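Local coordinates for protein xyloglucanase (Paenibacillus pabuli, PDB 2JEQ) that hydrolyses beta-1,4-glucan backbone linkages of xyloglucan, as a glycoside hydrolase family 5 enzyme built on a TIM-barrel fold, at residues F177-E182 with L223-N228; Y266-F271 with W295-Y300. All blocks are in the same frame, centred on the assembly; numbering follows the deposited sequence. Where two conformers were deposited one is given.

Contact 1: residues F177-E182 with L223-N228; sequences FESMNE and LVPGWN. With BGC (beta-D-glucopyranose), chain B.
L223 N donates to F177 O (2.7 Å) in an almost straight bond, and L223 O accepts from S179 N at 2.9 Å; these backbone bonds join neighbouring parallel strands of the barrel. E178 CA adds a CA-H...O contact to L223 O, and that carbonyl is thereby approached twice.

In the side-chain packing, E178 and L223 point the same way side by side, with E178 CG 3.9 Å from L223 CD2. Their paired register puts both on one face of the sheet, and with CG anti to the backbone N in each (chi1 -179° and 178°) the two chains run alongside each other. The leucine thus flanks the methylenes of a glutamate whose buried carboxylate is paired with R87. Next along, P225 packs against S179 and M180: its CD lies 3.3 Å from S179 OG, and its CG makes an apolar contact with M180 CG at 3.8 Å. The small serine suits this tight spot, and its hydroxyl still reaches N203.

Two waters bridge the segments. One fills the parting between them, donating to N181 O and G226 O; the other links E182 OE1 and N228 OD1 (2.6 Å from the latter) where the chains come together again, and N228 OD1 also lies against E182 CB.

Polar chemistry then turns to the sugar. N181 ND2 gives a hydrogen bond to O2 of the glucose (3.1 Å), and N181 OD1 accepts from R87. The E182 carboxylate is hydrogen-bonded to Y135 through OE1 and H264 through OE2. An asparagine-glutamate pair just beyond the fourth barrel strand is as in other family 5 enzymes. Each is held from more than one side, consistent with N181 helping to place the sugar and E182 acting as general acid/base.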
ATOM      1  N   PHE A 177       0.590  -8.010   7.725  1.00 14.00           N
ATOM      2  CA  PHE A 177       1.954  -7.583   7.348  1.00 15.06           C
ATOM      3  C   PHE A 177       2.119  -7.533   5.869  1.00 14.37           C
ATOM      4  O   PHE A 177       1.840  -8.518   5.153  1.00 15.34           O
ATOM      5  CB  PHE A 177       3.053  -8.516   7.873  1.00 14.33           C
ATOM      6  CG  PHE A 177       3.099  -8.625   9.343  1.00 13.80           C
ATOM      7  CD1 PHE A 177       2.528  -7.651  10.154  1.00 16.21           C
ATOM      8  CD2 PHE A 177       3.742  -9.699   9.940  1.00 14.33           C
ATOM      9  CE1 PHE A 177       2.560  -7.782  11.561  1.00 14.66           C
ATOM     10  CE2 PHE A 177       3.767  -9.828  11.339  1.00 14.32           C
ATOM     11  CZ  PHE A 177       3.175  -8.854  12.130  1.00 12.26           C
ATOM     12  N   GLU A 178       2.604  -6.403   5.395  1.00 14.49           N
ATOM     13  CA  GLU A 178       2.871  -6.232   3.974  1.00 15.63           C
ATOM     14  C   GLU A 178       4.386  -6.183   3.752  1.00 15.96           C
ATOM     15  O   GLU A 178       5.043  -5.284   4.269  1.00 14.58           O
ATOM     16  CB  GLU A 178       2.224  -4.935   3.518  1.00 16.45           C
ATOM     17  CG  GLU A 178       2.371  -4.598   2.031  1.00 16.33           C
ATOM     18  CD  GLU A 178       1.777  -3.215   1.742  1.00 18.67           C
ATOM     19  OE1 GLU A 178       1.184  -2.607   2.667  1.00 23.55           O
ATOM     20  OE2 GLU A 178       1.910  -2.711   0.613  1.00 24.98           O
ATOM     21  N   SER A 179       4.926  -7.110   2.944  1.00 15.92           N
ATOM     22  CA  SER A 179       6.371  -7.391   2.894  1.00 15.85           C
ATOM     23  C   SER A 179       7.220  -6.197   2.471  1.00 17.05           C
ATOM     24  O   SER A 179       8.368  -6.009   2.900  1.00 16.79           O
ATOM     25  CB  SER A 179       6.620  -8.526   1.891  1.00 16.06           C
ATOM     26  OG  SER A 179       6.305  -8.075   0.572  1.00 12.88           O
ATOM     27  N   MET A 180       6.671  -5.417   1.558  1.00 17.59           N
ATOM     28  CA  MET A 180       7.365  -4.255   1.057  1.00 19.07           C
ATOM     29  C   MET A 180       6.344  -3.435   0.297  1.00 18.46           C
ATOM     30  O   MET A 180       5.159  -3.810   0.236  1.00 19.20           O
ATOM     31  CB  MET A 180       8.561  -4.653   0.182  1.00 18.49           C
ATOM     32  CG  MET A 180       8.220  -5.658  -0.903  1.00 20.40           C
ATOM     33  SD  MET A 180       9.672  -6.696  -1.274  1.00 22.84           S
ATOM     34  CE  MET A 180       9.096  -7.282  -2.858  1.00 22.96           C
ATOM     35  N   ASN A 181       6.795  -2.329  -0.268  1.00 17.59           N
ATOM     36  CA  ASN A 181       5.886  -1.352  -0.849  1.00 17.49           C
ATOM     37  C   ASN A 181       6.013  -1.429  -2.358  1.00 17.52           C
ATOM     38  O   ASN A 181       5.534  -2.392  -2.953  1.00 17.12           O
ATOM     39  CB  ASN A 181       6.144   0.063  -0.310  1.00 16.61           C
ATOM     40  CG  ASN A 181       5.319   1.126  -1.036  1.00 17.61           C
ATOM     41  OD1 ASN A 181       4.131   0.939  -1.300  1.00 17.16           O
ATOM     42  ND2 ASN A 181       5.970   2.225  -1.406  1.00 19.27           N
ATOM     43  N   GLU A 182       6.687  -0.455  -2.966  1.00 17.25           N
ATOM     44  CA  GLU A 182       6.906  -0.467  -4.425  1.00 17.25           C
ATOM     45  C   GLU A 182       8.362  -0.778  -4.751  1.00 16.87           C
ATOM     46  O   GLU A 182       9.253   0.083  -4.644  1.00 16.75           O
ATOM     47  CB  GLU A 182       6.479   0.857  -5.065  1.00 17.66           C
ATOM     48  CG  GLU A 182       4.990   1.166  -4.978  1.00 16.90           C
ATOM     49  CD  GLU A 182       4.620   2.529  -5.575  1.00 19.46           C
ATOM     50  OE1 GLU A 182       5.521   3.412  -5.744  1.00 21.35           O
ATOM     51  OE2 GLU A 182       3.397   2.723  -5.819  1.00 21.96           O
ATOM     52  N   LEU A 223       0.716  -9.878   3.055  1.00 15.70           N
ATOM     53  CA  LEU A 223       0.441  -9.192   1.784  1.00 14.00           C
ATOM     54  C   LEU A 223       1.758  -8.974   1.051  1.00 13.51           C
ATOM     55  O   LEU A 223       2.734  -8.500   1.655  1.00 12.34           O
ATOM     56  CB  LEU A 223      -0.284  -7.839   2.053  1.00 13.39           C
ATOM     57  CG  LEU A 223      -0.642  -6.912   0.898  1.00 14.78           C
ATOM     58  CD1 LEU A 223      -1.523  -7.650  -0.099  1.00 18.05           C
ATOM     59  CD2 LEU A 223      -1.351  -5.564   1.283  1.00 12.84           C
ATOM     60  N   VAL A 224       1.814  -9.366  -0.230  1.00 13.21           N
ATOM     61  CA  VAL A 224       3.061  -9.261  -1.009  1.00 13.26           C
ATOM     62  C   VAL A 224       2.783  -8.649  -2.381  1.00 13.84           C
ATOM     63  O   VAL A 224       1.734  -8.927  -2.980  1.00 14.47           O
ATOM     64  CB  VAL A 224       3.790 -10.640  -1.206  1.00 12.92           C
ATOM     65  CG1 VAL A 224       4.194 -11.259   0.159  1.00 14.50           C
ATOM     66  CG2 VAL A 224       2.961 -11.625  -2.103  1.00 12.67           C
ATOM     67  N   PRO A 225       3.679  -7.783  -2.870  1.00 14.23           N
ATOM     68  CA  PRO A 225       3.474  -7.244  -4.226  1.00 14.56           C
ATOM     69  C   PRO A 225       4.289  -7.963  -5.282  1.00 14.78           C
ATOM     70  O   PRO A 225       5.119  -8.789  -4.943  1.00 15.25           O
ATOM     71  CB  PRO A 225       4.032  -5.834  -4.093  1.00 13.80           C
ATOM     72  CG  PRO A 225       5.185  -5.990  -3.188  1.00 15.20           C
ATOM     73  CD  PRO A 225       4.835  -7.134  -2.217  1.00 15.63           C
ATOM     74  N   GLY A 226       4.053  -7.616  -6.543  1.00 15.81           N
ATOM     75  CA  GLY A 226       5.000  -7.884  -7.627  1.00 16.79           C
ATOM     76  C   GLY A 226       5.783  -6.621  -7.956  1.00 17.20           C
ATOM     77  O   GLY A 226       5.926  -5.701  -7.100  1.00 17.07           O
ATOM     78  N   TRP A 227       6.305  -6.597  -9.180  1.00 16.67           N
ATOM     79  CA  TRP A 227       7.188  -5.559  -9.671  1.00 18.26           C
ATOM     80  C   TRP A 227       6.540  -4.171  -9.689  1.00 19.08           C
ATOM     81  O   TRP A 227       5.556  -3.938 -10.414  1.00 19.56           O
ATOM     82  CB  TRP A 227       7.642  -5.893 -11.091  1.00 18.37           C
ATOM     83  CG  TRP A 227       8.752  -4.986 -11.608  1.00 18.01           C
ATOM     84  CD1 TRP A 227       8.625  -3.889 -12.415  1.00 18.24           C
ATOM     85  CD2 TRP A 227      10.146  -5.123 -11.339  1.00 18.13           C
ATOM     86  NE1 TRP A 227       9.868  -3.338 -12.676  1.00 17.51           N
ATOM     87  CE2 TRP A 227      10.817  -4.084 -12.032  1.00 17.17           C
ATOM     88  CE3 TRP A 227      10.902  -6.048 -10.604  1.00 16.68           C
ATOM     89  CZ2 TRP A 227      12.214  -3.923 -11.984  1.00 18.53           C
ATOM     90  CZ3 TRP A 227      12.297  -5.890 -10.563  1.00 18.93           C
ATOM     91  CH2 TRP A 227      12.933  -4.829 -11.237  1.00 17.72           C
ATOM     92  N   ASN A 228       7.116  -3.259  -8.914  1.00 19.11           N
ATOM     93  CA  ASN A 228       6.637  -1.858  -8.794  1.00 19.17           C
ATOM     94  C   ASN A 228       5.154  -1.740  -8.470  1.00 19.05           C
ATOM     95  O   ASN A 228       4.506  -0.776  -8.876  1.00 19.97           O
ATOM     96  CB  ASN A 228       6.955  -1.097 -10.078  1.00 19.22           C
ATOM     97  CG  ASN A 228       7.100   0.410  -9.873  1.00 19.63           C
ATOM     98  OD1 ASN A 228       7.386   0.883  -8.778  1.00 19.47           O
ATOM     99  ND2 ASN A 228       6.930   1.162 -10.958  1.00 19.15           N
TER
HETATM  100  C2  BGC B   1       4.001   5.601  -2.906  1.00 29.37           C
HETATM  101  C3  BGC B   1       3.801   6.827  -2.024  1.00 27.54           C
HETATM  102  C4  BGC B   1       3.711   8.123  -2.865  1.00 28.89           C
HETATM  103  C5  BGC B   1       2.720   7.932  -4.030  1.00 30.97           C
HETATM  104  C6  BGC B   1       2.465   9.134  -4.958  1.00 32.88           C
HETATM  105  C1  BGC B   1       2.911   5.689  -3.957  1.00 29.98           C
HETATM  106  O1  BGC B   1       2.756   4.512  -4.706  1.00 33.21           O
HETATM  107  O2  BGC B   1       3.906   4.413  -2.141  1.00 29.79           O
HETATM  108  O3  BGC B   1       4.867   6.901  -1.118  1.00 28.36           O
HETATM  109  O4  BGC B   1       3.329   9.192  -2.027  1.00 24.56           O
HETATM  110  O5  BGC B   1       3.210   6.811  -4.758  1.00 31.05           O
HETATM  111  O6  BGC B   1       3.672   9.617  -5.528  1.00 34.92           O
HETATM  112  O   HOH W   1       6.679  -3.629  -5.259  1.00 13.79           O
HETATM  113  O   HOH W   2       7.187   3.382  -8.181  1.00 25.13           O

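Contact 2: residues Y266-F271 with W295-Y300; sequences YSPWDF and WGQEDY. With BGC (beta-D-glucopyranose), chain B.
P268 lies over one face of the W295 indole: its CB sits 3.8 Å from the centroid of the five-membered ring, 17° off the normal, a CH-pi contact to which a rigid aliphatic ring is well suited. W295 CZ2 reaches W269 N at 3.6 Å, and S267 CB comes within 3.9 Å of W295 CZ3. With CG set between backbone N and carbonyl carbon (chi1 62°), the indole folds back onto this turn. P268 CG also touches W295 O (3.0 Å), while P268 CD meets G296 O. G296 has positive phi, and a side chain there would collide with P268 CD. One water donates to both S267 O and G296 O.

All this closes the loop after the sixth strand of the beta/alpha barrel: one segment follows strand 259-265, the other leads into helix 298-313. A cis peptide precedes P268, which is the N-cap of the short helix 269-272.

In the next shell, Q297, N-cap of the longer helix, turns its NE2 back to W295 O (2.7 Å), approaching from above the carbonyl plane. D270 passes beside the indole, its OD2 taking T294 N.

At the sugar end, Y266 OH is hydrogen-bonded to E323 OE1, and Y266 CE2 lies 3.7 Å from glucose O1; a leucine in its place would probably leave E323 without this hydroxyl partner and open a gap beside the sugar.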
ATOM      1  N   TYR A 266      -2.730   3.937 -10.293  1.00 20.13           N
ATOM      2  CA  TYR A 266      -2.798   5.376 -10.516  1.00 20.37           C
ATOM      3  C   TYR A 266      -2.879   5.677 -12.018  1.00 20.38           C
ATOM      4  O   TYR A 266      -2.357   6.689 -12.483  1.00 20.69           O
ATOM      5  CB  TYR A 266      -1.551   6.071  -9.972  1.00 21.02           C
ATOM      6  CG  TYR A 266      -1.353   6.079  -8.472  1.00 19.61           C
ATOM      7  CD1 TYR A 266      -1.793   7.152  -7.711  1.00 20.26           C
ATOM      8  CD2 TYR A 266      -0.630   5.074  -7.844  1.00 19.43           C
ATOM      9  CE1 TYR A 266      -1.597   7.197  -6.345  1.00 20.63           C
ATOM     10  CE2 TYR A 266      -0.430   5.091  -6.453  1.00 19.31           C
ATOM     11  CZ  TYR A 266      -0.915   6.170  -5.722  1.00 19.99           C
ATOM     12  OH  TYR A 266      -0.712   6.239  -4.387  1.00 20.62           O
ATOM     13  N   SER A 267      -3.507   4.785 -12.787  1.00 20.84           N
ATOM     14  CA  SER A 267      -3.623   5.000 -14.221  1.00 21.03           C
ATOM     15  C   SER A 267      -4.977   5.676 -14.509  1.00 20.29           C
ATOM     16  O   SER A 267      -5.957   5.364 -13.873  1.00 21.05           O
ATOM     17  CB  SER A 267      -3.510   3.655 -14.956  1.00 21.24           C
ATOM     18  OG  SER A 267      -2.267   3.045 -14.639  1.00 22.54           O
ATOM     19  N   PRO A 268      -5.029   6.609 -15.462  1.00 20.18           N
ATOM     20  CA  PRO A 268      -3.911   7.168 -16.248  1.00 19.45           C
ATOM     21  C   PRO A 268      -3.101   8.198 -15.482  1.00 19.78           C
ATOM     22  O   PRO A 268      -3.666   9.101 -14.848  1.00 20.18           O
ATOM     23  CB  PRO A 268      -4.603   7.814 -17.444  1.00 19.32           C
ATOM     24  CG  PRO A 268      -6.000   8.102 -16.977  1.00 19.42           C
ATOM     25  CD  PRO A 268      -6.340   7.165 -15.864  1.00 19.52           C
ATOM     26  N   TRP A 269      -1.780   8.059 -15.543  1.00 19.15           N
ATOM     27  CA  TRP A 269      -0.887   8.996 -14.888  1.00 20.24           C
ATOM     28  C   TRP A 269      -1.143  10.451 -15.256  1.00 20.11           C
ATOM     29  O   TRP A 269      -0.969  11.338 -14.419  1.00 19.41           O
ATOM     30  CB  TRP A 269       0.566   8.662 -15.193  1.00 21.64           C
ATOM     31  CG  TRP A 269       1.523   9.503 -14.367  1.00 24.15           C
ATOM     32  CD1 TRP A 269       2.389  10.489 -14.811  1.00 25.16           C
ATOM     33  CD2 TRP A 269       1.677   9.437 -12.954  1.00 24.90           C
ATOM     34  NE1 TRP A 269       3.092  11.019 -13.739  1.00 26.70           N
ATOM     35  CE2 TRP A 269       2.670  10.388 -12.590  1.00 25.27           C
ATOM     36  CE3 TRP A 269       1.087   8.636 -11.948  1.00 26.52           C
ATOM     37  CZ2 TRP A 269       3.086  10.562 -11.258  1.00 25.94           C
ATOM     38  CZ3 TRP A 269       1.486   8.817 -10.633  1.00 26.60           C
ATOM     39  CH2 TRP A 269       2.495   9.771 -10.299  1.00 25.78           C
ATOM     40  N   ASP A 270      -1.531  10.704 -16.512  1.00 19.08           N
ATOM     41  CA  ASP A 270      -1.759  12.081 -16.972  1.00 18.79           C
ATOM     42  C   ASP A 270      -2.799  12.795 -16.126  1.00 17.80           C
ATOM     43  O   ASP A 270      -2.602  13.955 -15.739  1.00 18.91           O
ATOM     44  CB  ASP A 270      -2.046  12.178 -18.510  1.00 18.10           C
ATOM     45  CG  ASP A 270      -3.336  11.472 -18.971  1.00 21.64           C
ATOM     46  OD1 ASP A 270      -4.047  10.783 -18.194  1.00 23.15           O
ATOM     47  OD2 ASP A 270      -3.672  11.645 -20.176  1.00 25.00           O
ATOM     48  N   PHE A 271      -3.892  12.097 -15.826  1.00 17.15           N
ATOM     49  CA  PHE A 271      -4.928  12.624 -14.938  1.00 16.87           C
ATOM     50  C   PHE A 271      -4.572  12.494 -13.453  1.00 17.07           C
ATOM     51  O   PHE A 271      -4.774  13.430 -12.702  1.00 17.66           O
ATOM     52  CB  PHE A 271      -6.273  11.916 -15.185  1.00 16.09           C
ATOM     53  CG  PHE A 271      -7.337  12.245 -14.147  1.00 14.04           C
ATOM     54  CD1 PHE A 271      -7.946  13.510 -14.114  1.00 12.34           C
ATOM     55  CD2 PHE A 271      -7.719  11.287 -13.198  1.00 15.07           C
ATOM     56  CE1 PHE A 271      -8.931  13.815 -13.182  1.00 14.18           C
ATOM     57  CE2 PHE A 271      -8.719  11.578 -12.241  1.00 15.62           C
ATOM     58  CZ  PHE A 271      -9.318  12.838 -12.219  1.00 16.28           C
ATOM     59  N   TRP A 295      -5.934   8.190 -22.065  1.00 27.00           N
ATOM     60  CA  TRP A 295      -5.995   6.734 -21.920  1.00 27.11           C
ATOM     61  C   TRP A 295      -6.424   6.331 -20.519  1.00 26.92           C
ATOM     62  O   TRP A 295      -6.727   7.190 -19.705  1.00 26.32           O
ATOM     63  CB  TRP A 295      -4.655   6.111 -22.253  1.00 28.64           C
ATOM     64  CG  TRP A 295      -3.560   6.560 -21.340  1.00 29.32           C
ATOM     65  CD1 TRP A 295      -2.892   7.760 -21.373  1.00 30.08           C
ATOM     66  CD2 TRP A 295      -2.990   5.812 -20.268  1.00 30.00           C
ATOM     67  NE1 TRP A 295      -1.940   7.799 -20.385  1.00 29.23           N
ATOM     68  CE2 TRP A 295      -1.977   6.618 -19.690  1.00 30.06           C
ATOM     69  CE3 TRP A 295      -3.235   4.540 -19.737  1.00 30.96           C
ATOM     70  CZ2 TRP A 295      -1.219   6.194 -18.612  1.00 30.14           C
ATOM     71  CZ3 TRP A 295      -2.483   4.118 -18.670  1.00 30.15           C
ATOM     72  CH2 TRP A 295      -1.477   4.942 -18.116  1.00 31.23           C
ATOM     73  N   GLY A 296      -6.459   5.020 -20.257  1.00 26.19           N
ATOM     74  CA  GLY A 296      -6.806   4.497 -18.941  1.00 26.49           C
ATOM     75  C   GLY A 296      -8.220   4.816 -18.478  1.00 26.45           C
ATOM     76  O   GLY A 296      -8.453   5.086 -17.278  1.00 26.20           O
ATOM     77  N   GLN A 297      -9.167   4.777 -19.414  1.00 25.52           N
ATOM     78  CA  GLN A 297     -10.559   5.055 -19.064  1.00 25.41           C
ATOM     79  C   GLN A 297     -11.234   3.802 -18.501  1.00 25.28           C
ATOM     80  O   GLN A 297     -10.554   2.849 -18.088  1.00 24.08           O
ATOM     81  CB  GLN A 297     -11.339   5.656 -20.245  1.00 25.88           C
ATOM     82  CG  GLN A 297     -10.681   6.876 -20.912  1.00 26.30           C
ATOM     83  CD  GLN A 297     -10.468   8.063 -19.980  1.00 30.72           C
ATOM     84  OE1 GLN A 297     -11.421   8.726 -19.547  1.00 30.21           O
ATOM     85  NE2 GLN A 297      -9.206   8.362 -19.697  1.00 30.35           N
ATOM     86  N   GLU A 298     -12.567   3.805 -18.505  1.00 24.85           N
ATOM     87  CA  GLU A 298     -13.355   2.761 -17.876  1.00 25.77           C
ATOM     88  C   GLU A 298     -13.051   1.353 -18.415  1.00 25.81           C
ATOM     89  O   GLU A 298     -12.971   0.386 -17.628  1.00 25.96           O
ATOM     90  CB  GLU A 298     -14.844   3.087 -17.984  1.00 26.03           C
ATOM     91  CG  GLU A 298     -15.312   4.181 -17.003  1.00 27.16           C
ATOM     92  CD  GLU A 298     -15.386   5.566 -17.617  1.00 29.00           C
ATOM     93  OE1 GLU A 298     -14.758   5.798 -18.696  1.00 31.04           O
ATOM     94  OE2 GLU A 298     -16.068   6.429 -17.005  1.00 25.17           O
ATOM     95  N   ASP A 299     -12.915   1.256 -19.741  1.00 25.77           N
ATOM     96  CA  ASP A 299     -12.542  -0.008 -20.379  0.50 25.96           C
ATOM     97  C   ASP A 299     -11.205  -0.554 -19.869  1.00 25.62           C
ATOM     98  O   ASP A 299     -11.098  -1.751 -19.561  1.00 25.48           O
ATOM     99  CB  ASP A 299     -12.537   0.115 -21.910  0.50 26.45           C
ATOM    100  CG  ASP A 299     -12.583   1.560 -22.390  0.50 27.33           C
ATOM    101  OD1 ASP A 299     -13.653   1.976 -22.890  0.50 27.53           O
ATOM    102  OD2 ASP A 299     -11.561   2.279 -22.254  0.50 28.85           O
ATOM    103  N   TYR A 300     -10.206   0.306 -19.768  1.00 24.83           N
ATOM    104  CA  TYR A 300      -8.888  -0.076 -19.304  1.00 23.91           C
ATOM    105  C   TYR A 300      -8.898  -0.535 -17.850  1.00 22.56           C
ATOM    106  O   TYR A 300      -8.365  -1.606 -17.522  1.00 21.44           O
ATOM    107  CB  TYR A 300      -7.953   1.102 -19.480  1.00 25.43           C
ATOM    108  CG  TYR A 300      -6.520   0.755 -19.203  1.00 26.98           C
ATOM    109  CD1 TYR A 300      -5.726   0.179 -20.197  1.00 26.87           C
ATOM    110  CD2 TYR A 300      -5.941   1.033 -17.956  1.00 26.91           C
ATOM    111  CE1 TYR A 300      -4.394  -0.128 -19.950  1.00 27.98           C
ATOM    112  CE2 TYR A 300      -4.604   0.730 -17.708  1.00 26.91           C
ATOM    113  CZ  TYR A 300      -3.842   0.145 -18.705  1.00 27.70           C
ATOM    114  OH  TYR A 300      -2.499  -0.163 -18.466  1.00 30.74           O
TER
HETATM  115  C2  BGC B   1       4.001   5.601  -2.906  1.00 29.37           C
HETATM  116  C3  BGC B   1       3.801   6.827  -2.024  1.00 27.54           C
HETATM  117  C4  BGC B   1       3.711   8.123  -2.865  1.00 28.89           C
HETATM  118  C5  BGC B   1       2.720   7.932  -4.030  1.00 30.97           C
HETATM  119  C6  BGC B   1       2.465   9.134  -4.958  1.00 32.88           C
HETATM  120  C1  BGC B   1       2.911   5.689  -3.957  1.00 29.98           C
HETATM  121  O1  BGC B   1       2.756   4.512  -4.706  1.00 33.21           O
HETATM  122  O2  BGC B   1       3.906   4.413  -2.141  1.00 29.79           O
HETATM  123  O3  BGC B   1       4.867   6.901  -1.118  1.00 28.36           O
HETATM  124  O4  BGC B   1       3.329   9.192  -2.027  1.00 24.56           O
HETATM  125  O5  BGC B   1       3.210   6.811  -4.758  1.00 31.05           O
HETATM  126  O6  BGC B   1       3.672   9.617  -5.528  1.00 34.92           O
HETATM  127  O   HOH W   3      -8.079   3.933 -14.969  1.00 22.79           O

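In the fold
Contact 1 closes before contact 2 opens along the chain, and their centres are 22 Å apart, although their nearest atoms come within about 5 Å. Both belong to one eight-stranded parallel barrel. Contact 1 joins strands 175-178 and 222-225, fourth and fifth in order, and the loops they run into, near the barrel's core; contact 2 lies further out, joining the turn between strand 259-265, the sixth, and helix 269-272 to the start of helix 298-313. N181 of contact 1 and Y266, at the inner end of contact 2, both approach the same glucose, which is also hydrogen-bonded to E323 in the seventh strand. Loops and ends of several strands contribute to one sugar-binding cleft, as expected of a TIM-barrel glycosidase.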